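Long-range contacts in CocE/NonD family hydrolase (Staphylococcus aureus subsp. aureus COL, PDB 3III), which probably hydrolyses ester or amide bonds, as a serine hydrolase of the alpha/beta-hydrolase clan related to X-Pro dipeptidyl-peptidases, though its natural substrate is not established: residues E142-Y147 with A179-P184; K187-W192 with S256-P261; G206-T211 with Y531-T536; T360-N365 with L554-V559; D400-L405 with L502-E507. All coordinates share one frame; numbering follows the deposited sequence.

Contact 1 of 5, residues E142-Y147 with A179-P184; sequences EAEDYY and ASLNPP
Leu181, the first residue of 179-184 to meet helix 142-147, presses its CD1 branch onto the helical backbone, where it lies 3.5 Å from Ala143 O. The same methyl touches Ala143 CB at 3.8 Å and the CG of Glu144, whose extended chain crosses the leucine at about a right angle; the Glu144 carboxylate continues beyond it to a salt bridge with Arg49. The backbone carbonyl of Leu181 faces the edge of the Tyr147 ring, close to its plane, with O 3.5 Å from CE2. Asn182 leaves the helical conformation with a positive phi of 54°, which turns the chain so that the two prolines follow along the tyrosine. Its carbonyl O accepts a hydrogen bond from a water that also bonds to Tyr147 OH, so the polar end of the ring is tied to the turn through solvent. Pro183 lies over one face of that ring in a CH-pi contact, CB 4.2 Å from the centroid and displaced toward the rim. Pro184 comes last, its CD 3.4 Å from Tyr147 OH. With CG anti to the backbone N (chi1 -180°), the tyrosine reaches out from the helix along Leu181 to Pro184. The contact thus sets helix 140-154 against the connection from helix 170-179 to strand 186-192 of the central sheet; Ala143 also touches Trp177 of helix 170-179, and Pro183 rests on Ile150 further along helix 140-154.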
# COMPACT_ATOMS: atom_id res chain seq x y z
N GLU A 142 1.62 -8.33 -17.69
CA GLU A 142 2.85 -8.30 -16.91
C GLU A 142 2.90 -9.52 -15.95
O GLU A 142 3.93 -10.16 -15.78
CB GLU A 142 2.93 -7.00 -16.10
CG GLU A 142 4.16 -6.85 -15.27
CD GLU A 142 4.26 -5.49 -14.53
OE1 GLU A 142 5.20 -4.73 -14.84
OE2 GLU A 142 3.48 -5.23 -13.58
N ALA A 143 1.79 -9.79 -15.28
CA ALA A 143 1.63 -10.99 -14.49
C ALA A 143 1.97 -12.31 -15.27
O ALA A 143 2.57 -13.28 -14.70
CB ALA A 143 0.21 -11.03 -13.96
N GLU A 144 1.53 -12.39 -16.53
CA GLU A 144 1.81 -13.59 -17.35
C GLU A 144 3.31 -13.80 -17.57
O GLU A 144 3.81 -14.95 -17.54
CB GLU A 144 1.02 -13.56 -18.66
CG GLU A 144 -0.47 -13.79 -18.40
CD GLU A 144 -1.30 -13.78 -19.65
OE1 GLU A 144 -0.71 -13.95 -20.75
OE2 GLU A 144 -2.55 -13.65 -19.53
N ASP A 145 4.04 -12.69 -17.76
CA ASP A 145 5.49 -12.76 -17.93
C ASP A 145 6.15 -13.26 -16.63
O ASP A 145 7.02 -14.11 -16.67
CB ASP A 145 6.06 -11.38 -18.29
CG ASP A 145 5.71 -10.92 -19.70
OD1 ASP A 145 5.36 -11.76 -20.54
OD2 ASP A 145 5.78 -9.70 -19.93
N TYR A 146 5.72 -12.70 -15.50
CA TYR A 146 6.19 -13.09 -14.16
C TYR A 146 5.95 -14.59 -13.90
O TYR A 146 6.85 -15.32 -13.47
CB TYR A 146 5.47 -12.21 -13.11
CG TYR A 146 6.14 -12.06 -11.72
CD1 TYR A 146 5.65 -11.14 -10.81
CD2 TYR A 146 7.17 -12.90 -11.29
CE1 TYR A 146 6.21 -10.99 -9.56
CE2 TYR A 146 7.73 -12.76 -10.02
CZ TYR A 146 7.24 -11.80 -9.16
OH TYR A 146 7.78 -11.61 -7.92
N TYR A 147 4.78 -15.07 -14.27
CA TYR A 147 4.48 -16.47 -14.16
C TYR A 147 5.51 -17.32 -14.91
O TYR A 147 5.99 -18.33 -14.36
CB TYR A 147 3.10 -16.71 -14.71
CG TYR A 147 2.51 -18.12 -14.71
CD1 TYR A 147 3.05 -19.16 -15.50
CD2 TYR A 147 1.32 -18.36 -14.06
CE1 TYR A 147 2.41 -20.41 -15.55
CE2 TYR A 147 0.70 -19.61 -14.11
CZ TYR A 147 1.23 -20.61 -14.84
OH TYR A 147 0.58 -21.83 -14.86
N ALA A 179 0.11 -14.11 -8.47
CA ALA A 179 -0.55 -15.12 -7.62
C ALA A 179 -1.99 -15.38 -8.08
O ALA A 179 -2.51 -16.51 -7.90
CB ALA A 179 -0.51 -14.73 -6.12
N SER A 180 -2.64 -14.38 -8.69
CA SER A 180 -4.00 -14.57 -9.20
C SER A 180 -4.04 -15.61 -10.37
O SER A 180 -5.10 -16.14 -10.73
CB SER A 180 -4.64 -13.23 -9.61
OG SER A 180 -4.14 -12.77 -10.86
N LEU A 181 -2.89 -15.84 -10.99
CA LEU A 181 -2.75 -16.84 -12.04
C LEU A 181 -2.37 -18.27 -11.52
O LEU A 181 -2.30 -19.18 -12.30
CB LEU A 181 -1.69 -16.36 -13.05
CG LEU A 181 -1.89 -14.99 -13.71
CD1 LEU A 181 -0.68 -14.64 -14.59
CD2 LEU A 181 -3.24 -14.97 -14.52
N ASN A 182 -2.05 -18.38 -10.23
CA ASN A 182 -1.70 -19.63 -9.56
C ASN A 182 -0.55 -20.40 -10.25
O ASN A 182 -0.73 -21.54 -10.70
CB ASN A 182 -2.95 -20.49 -9.42
CG ASN A 182 -3.89 -19.92 -8.46
OD1 ASN A 182 -3.64 -19.95 -7.25
ND2 ASN A 182 -4.98 -19.32 -8.97
N PRO A 183 0.66 -19.80 -10.29
CA PRO A 183 1.78 -20.53 -10.86
C PRO A 183 2.01 -21.79 -10.01
O PRO A 183 2.04 -21.68 -8.76
CB PRO A 183 2.97 -19.52 -10.73
CG PRO A 183 2.35 -18.20 -10.51
CD PRO A 183 1.07 -18.49 -9.77
N PRO A 184 2.15 -22.99 -10.64
CA PRO A 184 2.25 -24.23 -9.86
C PRO A 184 3.43 -24.27 -8.85
O PRO A 184 3.27 -24.84 -7.77
CB PRO A 184 2.41 -25.31 -10.93
CG PRO A 184 1.71 -24.74 -12.11
CD PRO A 184 1.92 -23.28 -12.06
O HOH W 1 -2.11 -22.24 -13.24

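Contact 2 of 5, residues K187-W192 with S256-P261; sequences KAMIPW and SQIKTP
Met189, a selenomethionine in strand 187-192, forms the tight part of this contact, with the loop residues Ile258, Thr260 and Pro261 packed against it. Its backbone N donates to Pro261 O over 2.9 Å; the donor lies nearly in line with the carbonyl, but the bond is bent at the hydrogen (136°). Ala188 CA brings a CA-H...O contact to the same oxygen at 3.3 Å. The Met189 side chain, CG set between its backbone N and carbonyl carbon (chi1 58°), runs on extended to SE, which lies 3.9 Å from Ile258 CG2; the terminal methyl is bent aside. Thr260 uses its methyl, CG2, which lies 3.5 Å from Ala188 N, a buried amide without a polar partner in the model. Toward the more open side, the Pro261 ring rests on Lys187 O, while the lysine chain leads away to Asn162. The hydrogen bond starts the parallel pairing of strands 186-192 and 262-267, neighbours in the central sheet of the alpha/beta-hydrolase fold.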
# COMPACT_ATOMS: atom_id res chain seq x y z
N LYS A 187 5.01 -21.21 -4.15
CA LYS A 187 4.64 -21.92 -2.92
C LYS A 187 4.37 -20.98 -1.73
O LYS A 187 3.87 -21.45 -0.71
CB LYS A 187 5.74 -22.91 -2.50
CG LYS A 187 6.08 -23.97 -3.56
CD LYS A 187 4.86 -24.82 -3.93
CE LYS A 187 5.19 -25.95 -4.94
NZ LYS A 187 5.77 -27.11 -4.16
N ALA A 188 4.68 -19.69 -1.86
CA ALA A 188 4.49 -18.70 -0.77
C ALA A 188 4.68 -17.29 -1.34
O ALA A 188 5.42 -17.12 -2.33
CB ALA A 188 5.50 -18.96 0.36
N MSE A 189 4.07 -16.29 -0.70
CA MSE A 189 4.19 -14.92 -1.16
C MSE A 189 4.17 -13.96 0.01
O MSE A 189 3.45 -14.18 1.01
CB MSE A 189 3.04 -14.56 -2.12
CG MSE A 189 1.69 -14.76 -1.50
SE MSE A 189 0.19 -14.58 -2.79
CE MSE A 189 0.53 -12.63 -3.27
N ILE A 190 4.97 -12.89 -0.13
CA ILE A 190 5.08 -11.84 0.88
C ILE A 190 4.89 -10.48 0.16
O ILE A 190 5.87 -9.78 -0.19
CB ILE A 190 6.42 -11.88 1.61
CG1 ILE A 190 6.70 -13.29 2.19
CG2 ILE A 190 6.47 -10.83 2.76
CD1 ILE A 190 8.08 -13.38 2.84
N PRO A 191 3.61 -10.13 -0.13
CA PRO A 191 3.35 -8.80 -0.69
C PRO A 191 3.44 -7.79 0.45
O PRO A 191 2.49 -7.62 1.25
CB PRO A 191 1.93 -8.93 -1.22
CG PRO A 191 1.31 -10.01 -0.37
CD PRO A 191 2.40 -10.99 -0.17
N TRP A 192 4.60 -7.16 0.58
CA TRP A 192 4.87 -6.28 1.68
C TRP A 192 4.50 -4.85 1.28
O TRP A 192 5.34 -4.09 0.80
CB TRP A 192 6.34 -6.39 2.12
CG TRP A 192 6.55 -5.84 3.49
CD1 TRP A 192 6.64 -4.52 3.85
CD2 TRP A 192 6.70 -6.59 4.72
NE1 TRP A 192 6.88 -4.42 5.20
CE2 TRP A 192 6.89 -5.65 5.76
CE3 TRP A 192 6.69 -7.93 5.03
CZ2 TRP A 192 7.05 -6.03 7.11
CZ3 TRP A 192 6.84 -8.32 6.34
CH2 TRP A 192 7.00 -7.37 7.39
N SER A 256 -9.71 -13.24 -5.25
CA SER A 256 -10.26 -14.49 -4.78
C SER A 256 -9.73 -15.72 -5.53
O SER A 256 -9.98 -16.86 -5.14
CB SER A 256 -11.79 -14.43 -4.85
OG SER A 256 -12.23 -14.40 -6.18
N GLN A 257 -9.07 -15.51 -6.64
CA GLN A 257 -8.32 -16.56 -7.31
C GLN A 257 -7.04 -16.96 -6.59
O GLN A 257 -6.44 -18.01 -6.90
CB GLN A 257 -7.96 -16.09 -8.71
CG GLN A 257 -9.23 -15.87 -9.61
CD GLN A 257 -8.91 -15.45 -11.03
OE1 GLN A 257 -7.76 -15.46 -11.47
NE2 GLN A 257 -9.94 -15.12 -11.77
N ILE A 258 -6.56 -16.11 -5.68
CA ILE A 258 -5.28 -16.42 -5.01
C ILE A 258 -5.47 -17.54 -3.98
O ILE A 258 -6.33 -17.44 -3.06
CB ILE A 258 -4.69 -15.19 -4.34
CG1 ILE A 258 -4.34 -14.16 -5.40
CG2 ILE A 258 -3.49 -15.53 -3.47
CD1 ILE A 258 -3.85 -12.84 -4.78
N LYS A 259 -4.68 -18.59 -4.14
CA LYS A 259 -4.65 -19.71 -3.18
C LYS A 259 -3.34 -19.92 -2.41
O LYS A 259 -3.27 -20.75 -1.48
CB LYS A 259 -4.99 -21.00 -3.93
CG LYS A 259 -6.35 -20.95 -4.59
CD LYS A 259 -6.51 -22.16 -5.54
CE LYS A 259 -7.99 -22.44 -5.83
NZ LYS A 259 -8.15 -23.28 -7.09
N THR A 260 -2.30 -19.21 -2.83
CA THR A 260 -0.91 -19.39 -2.33
C THR A 260 -0.79 -18.97 -0.86
O THR A 260 -1.33 -17.97 -0.46
CB THR A 260 0.05 -18.52 -3.21
OG1 THR A 260 -0.06 -18.91 -4.59
CG2 THR A 260 1.51 -18.60 -2.77
N PRO A 261 -0.05 -19.75 -0.04
CA PRO A 261 0.23 -19.31 1.31
C PRO A 261 0.80 -17.89 1.33
O PRO A 261 1.70 -17.54 0.53
CB PRO A 261 1.29 -20.30 1.79
CG PRO A 261 0.97 -21.58 1.07
CD PRO A 261 0.48 -21.10 -0.31

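Contact 3 of 5, residues G206-T211 with Y531-T536; sequences GGIPDT and YEHEET
This is a polar contact between a short hairpin with the residues following it and a loop, joining the S15-family hydrolase part of the chain to its C-terminal non-catalytic part. Three hydrogen bonds stitch Asp210 and Thr211 to 532-534. Asp210 OD1 accepts from Glu532 N at 3.0 Å, on the syn side but 34° out of the carboxylate plane; the same oxygen also accepts from Gly212 N and OD2 from Tyr214 N, so three backbone amides hold the carboxylate. Thr211 N returns a bond to Glu532 O at 2.8 Å, meeting it from above the carbonyl plane. Thr211 OG1, placed between backbone N and carbonyl carbon (chi1 63°), accepts an almost straight bond from Glu534 N (170°). A water bound to that hydroxyl donates to Glu532 OE1, extending the network. The Thr211 methyl, CG2, lies 3.8 Å from Glu535 CD, whose carboxylate is engaged by Arg215. Ile208 CG2 packs on His533 CD2 at 3.8 Å, their side chains crossing at about a right angle, and the imidazole is held at its two nitrogens by Glu517 and His205. The contact thus ties hairpin 204-209 to a long loop of the C-terminal beta part, consistent with the two-part build of this family.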
# COMPACT_ATOMS: atom_id res chain seq x y z
N GLY A 206 -11.61 7.99 -4.43
CA GLY A 206 -13.04 8.32 -4.43
C GLY A 206 -13.51 8.94 -5.72
O GLY A 206 -14.48 9.68 -5.75
N GLY A 207 -12.83 8.61 -6.83
CA GLY A 207 -13.16 9.25 -8.08
C GLY A 207 -12.42 10.56 -8.37
O GLY A 207 -12.56 11.13 -9.48
N ILE A 208 -11.66 11.09 -7.40
CA ILE A 208 -10.95 12.39 -7.61
C ILE A 208 -9.54 12.00 -8.12
O ILE A 208 -8.81 11.31 -7.39
CB ILE A 208 -10.80 13.21 -6.29
CG1 ILE A 208 -12.14 13.35 -5.55
CG2 ILE A 208 -10.16 14.62 -6.56
CD1 ILE A 208 -12.00 14.05 -4.12
N PRO A 209 -9.11 12.49 -9.30
CA PRO A 209 -7.82 12.12 -9.86
C PRO A 209 -6.62 12.58 -9.04
O PRO A 209 -6.59 13.71 -8.57
CB PRO A 209 -7.81 12.73 -11.25
CG PRO A 209 -8.83 13.74 -11.24
CD PRO A 209 -9.80 13.49 -10.12
N ASP A 210 -5.66 11.68 -8.86
CA ASP A 210 -4.42 12.01 -8.18
C ASP A 210 -3.57 12.76 -9.20
O ASP A 210 -3.13 12.20 -10.20
CB ASP A 210 -3.72 10.78 -7.70
CG ASP A 210 -2.35 11.10 -6.98
OD1 ASP A 210 -2.02 12.29 -6.79
OD2 ASP A 210 -1.56 10.13 -6.71
N THR A 211 -3.31 14.01 -8.92
CA THR A 211 -2.48 14.84 -9.79
C THR A 211 -1.02 14.93 -9.27
O THR A 211 -0.13 15.61 -9.86
CB THR A 211 -3.06 16.23 -9.86
OG1 THR A 211 -3.04 16.84 -8.56
CG2 THR A 211 -4.46 16.18 -10.45
N TYR A 531 0.29 12.09 -2.81
CA TYR A 531 -0.91 12.42 -3.63
C TYR A 531 -1.14 13.93 -3.62
O TYR A 531 -0.75 14.60 -2.65
CB TYR A 531 -2.17 11.63 -3.16
CG TYR A 531 -2.43 11.74 -1.67
CD1 TYR A 531 -2.77 12.96 -1.10
CD2 TYR A 531 -2.29 10.63 -0.83
CE1 TYR A 531 -3.01 13.07 0.28
CE2 TYR A 531 -2.52 10.73 0.56
CZ TYR A 531 -2.86 11.96 1.11
OH TYR A 531 -3.14 12.02 2.50
N GLU A 532 -1.70 14.45 -4.72
CA GLU A 532 -2.29 15.78 -4.78
C GLU A 532 -3.62 15.66 -5.53
O GLU A 532 -3.85 14.67 -6.26
CB GLU A 532 -1.33 16.75 -5.47
CG GLU A 532 -0.06 16.99 -4.68
CD GLU A 532 0.95 17.92 -5.37
OE1 GLU A 532 0.65 18.55 -6.39
OE2 GLU A 532 2.08 17.95 -4.87
N HIS A 533 -4.49 16.64 -5.34
CA HIS A 533 -5.77 16.63 -6.02
C HIS A 533 -6.09 18.03 -6.53
O HIS A 533 -7.00 18.69 -6.05
CB HIS A 533 -6.87 16.05 -5.07
CG HIS A 533 -6.56 14.66 -4.57
ND1 HIS A 533 -5.92 14.43 -3.37
CD2 HIS A 533 -6.80 13.45 -5.10
CE1 HIS A 533 -5.75 13.14 -3.20
NE2 HIS A 533 -6.26 12.51 -4.23
N GLU A 534 -5.31 18.50 -7.49
CA GLU A 534 -5.41 19.87 -7.94
C GLU A 534 -6.40 20.06 -9.09
O GLU A 534 -6.59 21.19 -9.56
CB GLU A 534 -4.04 20.39 -8.37
CG GLU A 534 -2.99 20.37 -7.27
CD GLU A 534 -3.09 21.52 -6.33
OE1 GLU A 534 -3.21 22.69 -6.75
OE2 GLU A 534 -3.02 21.26 -5.13
N GLU A 535 -6.99 18.97 -9.59
CA GLU A 535 -8.04 19.09 -10.59
C GLU A 535 -9.38 18.77 -9.94
O GLU A 535 -9.76 17.60 -9.81
CB GLU A 535 -7.74 18.16 -11.80
CG GLU A 535 -6.59 18.71 -12.62
CD GLU A 535 -5.99 17.71 -13.61
OE1 GLU A 535 -6.57 16.62 -13.85
OE2 GLU A 535 -4.92 18.02 -14.17
N THR A 536 -10.07 19.83 -9.53
CA THR A 536 -11.26 19.74 -8.67
C THR A 536 -12.50 20.24 -9.42
O THR A 536 -12.39 21.12 -10.26
CB THR A 536 -11.09 20.61 -7.37
OG1 THR A 536 -12.20 20.40 -6.52
CG2 THR A 536 -11.04 22.10 -7.71
O HOH W 2 -0.86 18.31 -8.53

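Contact 4 of 5, residues T360-N365 with L554-V559; sequences TPLYLN and LIIPIV
Strands 360-365 and 554-559 run antiparallel, their axes 4.6 Å apart at closest approach and their directions 146° apart, a twisted pairing. Thr360 and Ile556 form one hydrogen-bonded pair, Leu362 and Leu554 another, each bonded in both directions. Thr360 N reaches Ile556 O at 2.9 Å, in the carbonyl plane, whereas the other three donors are tilted from theirs. Between these pairs Pro361 faces Ile555 as a non-hydrogen-bonded pair, a position where the missing amide hydrogen of proline costs nothing to this neighbour; both of its CA atoms make CA-H...O contacts, that of Pro361 to Leu554 O at 3.4 Å. Side chains alternate between the faces. On that of Thr360, Leu362, Leu554 and Ile556, the Ile556 CG1 arm sits between backbone N and carbonyl carbon (chi1 63°), which lays CG1 3.3 Å from Thr360 O and sends CD1 on to Leu362 CD1 at 3.9 Å. Farther along, Ile558 CD1 comes 3.6 Å from Thr360 OG1, a hydroxyl bonded to Glu358 O. On the reverse face Ile555 folds its CD1 back against Pro361 CB, 3.9 Å away. Strand 553-559 is shared: its other edge bonds to strands 408-417 (Ile555 with Asn410) and 403-406 (Pro557 with Val406), with Ile556 touching Leu405 and Met409, while strand 358-365 also pairs with 370-372.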
# COMPACT_ATOMS: atom_id res chain seq x y z
N THR A 360 -19.92 1.48 15.75
CA THR A 360 -20.69 2.33 16.66
C THR A 360 -20.88 3.68 15.98
O THR A 360 -19.91 4.29 15.55
CB THR A 360 -19.99 2.50 17.98
OG1 THR A 360 -19.69 1.20 18.50
CG2 THR A 360 -20.83 3.28 19.01
N PRO A 361 -22.13 4.13 15.85
CA PRO A 361 -22.32 5.43 15.21
C PRO A 361 -22.11 6.56 16.17
O PRO A 361 -22.52 6.47 17.33
CB PRO A 361 -23.80 5.39 14.78
CG PRO A 361 -24.45 4.39 15.66
CD PRO A 361 -23.40 3.47 16.19
N LEU A 362 -21.47 7.61 15.70
CA LEU A 362 -21.48 8.92 16.36
C LEU A 362 -22.14 9.95 15.40
O LEU A 362 -21.64 10.18 14.28
CB LEU A 362 -20.07 9.34 16.72
CG LEU A 362 -19.38 8.55 17.85
CD1 LEU A 362 -17.86 8.99 17.89
CD2 LEU A 362 -20.09 8.80 19.17
N TYR A 363 -23.25 10.54 15.83
CA TYR A 363 -24.04 11.44 14.97
C TYR A 363 -23.51 12.87 14.98
O TYR A 363 -23.17 13.40 16.03
CB TYR A 363 -25.50 11.41 15.40
CG TYR A 363 -26.09 10.02 15.33
CD1 TYR A 363 -26.56 9.50 14.15
CD2 TYR A 363 -26.10 9.20 16.45
CE1 TYR A 363 -27.08 8.20 14.08
CE2 TYR A 363 -26.59 7.92 16.39
CZ TYR A 363 -27.08 7.42 15.22
OH TYR A 363 -27.59 6.15 15.17
N LEU A 364 -23.38 13.45 13.79
CA LEU A 364 -22.84 14.81 13.63
C LEU A 364 -23.92 15.82 13.93
O LEU A 364 -25.07 15.60 13.56
CB LEU A 364 -22.43 15.06 12.18
CG LEU A 364 -21.06 14.60 11.74
CD1 LEU A 364 -20.93 13.10 11.86
CD2 LEU A 364 -20.84 15.10 10.33
N ASN A 365 -23.54 16.94 14.55
CA ASN A 365 -24.44 18.07 14.78
C ASN A 365 -23.74 19.31 14.17
O ASN A 365 -22.73 19.77 14.71
CB ASN A 365 -24.68 18.28 16.28
CG ASN A 365 -25.66 19.40 16.57
OD1 ASN A 365 -26.00 20.13 15.66
ND2 ASN A 365 -26.20 19.47 17.78
N LEU A 554 -20.65 9.16 11.83
CA LEU A 554 -19.40 8.46 11.67
C LEU A 554 -19.50 7.08 12.32
O LEU A 554 -19.81 6.97 13.48
CB LEU A 554 -18.24 9.28 12.27
CG LEU A 554 -16.85 8.61 12.14
CD1 LEU A 554 -16.29 8.61 10.66
CD2 LEU A 554 -15.97 9.32 13.18
N ILE A 555 -19.32 6.02 11.55
CA ILE A 555 -19.27 4.67 12.11
C ILE A 555 -17.79 4.39 12.51
O ILE A 555 -16.91 4.46 11.67
CB ILE A 555 -19.70 3.61 11.08
CG1 ILE A 555 -21.12 3.86 10.57
CG2 ILE A 555 -19.57 2.19 11.65
CD1 ILE A 555 -22.16 3.83 11.61
N ILE A 556 -17.57 4.05 13.77
CA ILE A 556 -16.24 3.79 14.28
C ILE A 556 -16.10 2.34 14.76
O ILE A 556 -17.02 1.79 15.32
CB ILE A 556 -15.85 4.76 15.41
CG1 ILE A 556 -16.76 4.62 16.64
CG2 ILE A 556 -15.78 6.18 14.87
CD1 ILE A 556 -16.27 5.48 17.82
N PRO A 557 -14.94 1.71 14.49
CA PRO A 557 -14.73 0.28 14.80
C PRO A 557 -14.12 0.10 16.18
O PRO A 557 -12.89 0.02 16.34
CB PRO A 557 -13.71 -0.14 13.73
CG PRO A 557 -12.90 1.19 13.46
CD PRO A 557 -13.98 2.22 13.51
N ILE A 558 -14.97 0.04 17.20
CA ILE A 558 -14.49 -0.04 18.57
C ILE A 558 -14.09 -1.49 18.83
O ILE A 558 -14.90 -2.44 18.62
CB ILE A 558 -15.55 0.41 19.61
CG1 ILE A 558 -15.98 1.86 19.36
CG2 ILE A 558 -14.99 0.20 21.07
CD1 ILE A 558 -16.87 2.43 20.34
N VAL A 559 -12.87 -1.68 19.30
CA VAL A 559 -12.37 -3.02 19.63
C VAL A 559 -11.77 -3.11 21.05
O VAL A 559 -11.49 -2.11 21.64
CB VAL A 559 -11.33 -3.46 18.57
CG1 VAL A 559 -11.94 -3.55 17.22
CG2 VAL A 559 -10.16 -2.52 18.50

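Contact 5 of 5, residues D400-L405 with L502-E507; sequences DKDTEL and LFKQGE
An antiparallel strand pair that opens into a type II turn makes this contact, at one end of the C-terminal beta domain. Thr403 and Phe503 form the hydrogen-bonded pair: Thr403 N to Phe503 O and Phe503 N to Thr403 O are both 2.8 Å. Beyond it a side chain takes over from the backbone, as Asp402 OD1 uses its anti lone pair to accept from Gln505 N at 2.8 Å, inside the turn 504-507. Glu507 closes the turn with its N to Lys504 O, and its OE1 accepts from Lys504 N at 2.9 Å while also pairing with Lys431. On one face Leu502 CD1, with CG anti to the backbone N (chi1 175°), lies 3.8 Å from Glu404 CG; the glutamate's carboxylate goes on to Lys347 and Asn560. On the other, Leu405 CD1 touches Phe503 CE2 at 3.8 Å, the two side chains crossing at about a right angle. Strand 403-406 lies between strands 490-503 and 553-559, Glu404 bonding to Val559 through the backbone, and Leu405 and Phe503 both pack on Leu509 of strand 508-514.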
# COMPACT_ATOMS: atom_id res chain seq x y z
N ASP A 400 -14.55 9.33 27.27
CA ASP A 400 -14.64 9.20 28.72
C ASP A 400 -13.86 8.01 29.23
O ASP A 400 -13.67 7.82 30.43
CB ASP A 400 -16.10 9.03 29.11
CG ASP A 400 -16.84 10.34 29.25
OD1 ASP A 400 -16.22 11.34 29.69
OD2 ASP A 400 -18.07 10.35 29.01
N LYS A 401 -13.36 7.18 28.33
CA LYS A 401 -12.53 6.04 28.72
C LYS A 401 -11.64 5.67 27.56
O LYS A 401 -11.96 6.02 26.45
CB LYS A 401 -13.36 4.81 29.12
CG LYS A 401 -14.24 4.22 28.05
CD LYS A 401 -15.12 3.12 28.68
CE LYS A 401 -15.66 2.15 27.65
NZ LYS A 401 -16.81 2.78 26.92
N ASP A 402 -10.53 5.02 27.85
CA ASP A 402 -9.64 4.54 26.81
C ASP A 402 -10.41 3.69 25.79
O ASP A 402 -11.10 2.75 26.17
CB ASP A 402 -8.56 3.67 27.42
CG ASP A 402 -7.53 4.46 28.24
OD1 ASP A 402 -7.60 5.69 28.40
OD2 ASP A 402 -6.61 3.78 28.71
N THR A 403 -10.31 4.04 24.50
CA THR A 403 -11.03 3.37 23.45
C THR A 403 -10.11 3.08 22.31
O THR A 403 -9.42 4.00 21.86
CB THR A 403 -12.17 4.28 22.96
OG1 THR A 403 -13.01 4.57 24.08
CG2 THR A 403 -12.98 3.66 21.81
N GLU A 404 -10.12 1.84 21.82
CA GLU A 404 -9.33 1.47 20.63
C GLU A 404 -10.21 1.35 19.39
O GLU A 404 -11.19 0.61 19.38
CB GLU A 404 -8.51 0.21 20.85
CG GLU A 404 -7.55 0.36 22.06
CD GLU A 404 -6.65 -0.82 22.35
OE1 GLU A 404 -6.80 -1.92 21.77
OE2 GLU A 404 -5.75 -0.61 23.21
N LEU A 405 -9.82 2.08 18.35
CA LEU A 405 -10.47 2.05 17.06
C LEU A 405 -9.54 1.39 16.05
O LEU A 405 -8.49 1.92 15.72
CB LEU A 405 -10.80 3.46 16.57
CG LEU A 405 -11.75 4.26 17.48
CD1 LEU A 405 -12.17 5.45 16.66
CD2 LEU A 405 -12.94 3.45 17.98
N LEU A 502 -5.33 4.25 19.52
CA LEU A 502 -5.85 4.40 20.87
C LEU A 502 -6.28 5.84 21.07
O LEU A 502 -5.50 6.78 20.72
CB LEU A 502 -4.74 4.15 21.90
CG LEU A 502 -4.99 4.35 23.39
CD1 LEU A 502 -6.13 3.42 23.87
CD2 LEU A 502 -3.62 4.04 24.11
N PHE A 503 -7.48 6.03 21.63
CA PHE A 503 -7.90 7.34 22.13
C PHE A 503 -8.02 7.15 23.62
O PHE A 503 -8.88 6.40 24.08
CB PHE A 503 -9.26 7.77 21.47
CG PHE A 503 -9.16 8.04 20.02
CD1 PHE A 503 -9.04 9.35 19.54
CD2 PHE A 503 -9.09 7.01 19.10
CE1 PHE A 503 -8.92 9.61 18.19
CE2 PHE A 503 -8.95 7.26 17.74
CZ PHE A 503 -8.85 8.55 17.28
N LYS A 504 -7.12 7.75 24.39
CA LYS A 504 -7.16 7.65 25.84
C LYS A 504 -8.28 8.49 26.41
O LYS A 504 -8.72 9.42 25.79
CB LYS A 504 -5.84 8.10 26.48
CG LYS A 504 -4.57 7.29 26.06
CD LYS A 504 -3.32 8.01 26.66
CE LYS A 504 -2.09 7.13 26.67
NZ LYS A 504 -0.97 7.82 27.43
N GLN A 505 -8.73 8.16 27.62
CA GLN A 505 -9.69 8.96 28.33
C GLN A 505 -9.23 10.39 28.32
O GLN A 505 -8.07 10.67 28.67
CB GLN A 505 -9.77 8.49 29.82
CG GLN A 505 -10.63 9.43 30.68
CD GLN A 505 -10.64 8.97 32.13
OE1 GLN A 505 -9.68 8.34 32.61
NE2 GLN A 505 -11.73 9.29 32.83
N GLY A 506 -10.12 11.31 27.92
CA GLY A 506 -9.75 12.72 27.83
C GLY A 506 -9.26 13.18 26.48
O GLY A 506 -9.16 14.39 26.21
N GLU A 507 -8.92 12.23 25.61
CA GLU A 507 -8.49 12.57 24.26
C GLU A 507 -9.71 12.70 23.35
O GLU A 507 -10.78 12.20 23.69
CB GLU A 507 -7.47 11.54 23.74
CG GLU A 507 -6.12 11.63 24.53
CD GLU A 507 -4.97 10.82 23.95
OE1 GLU A 507 -5.15 9.65 23.52
OE2 GLU A 507 -3.84 11.36 23.97

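How the contacts relate
The five contacts show chemistry following place in the fold. Contacts 1 and 2 belong to the hydrolase part and touch each other, Asn182 ND2 probably bonding to Gln257 O; contact 2 is buried at the central sheet, contact 1 partly buried at a helix outside it, and both rely mostly on apolar packing. Contacts 4 and 5 share one beta sheet of the C-terminal part, joined by a probable bond from Val559 N to Glu404 O: contact 4 is buried and regular, while contact 5 runs out into an exposed turn where an aspartate carboxylate takes over from backbone pairing. Contact 3, partly buried, bridges the two parts with mainly polar links, its nearest atoms about 15 Å or more from every other contact.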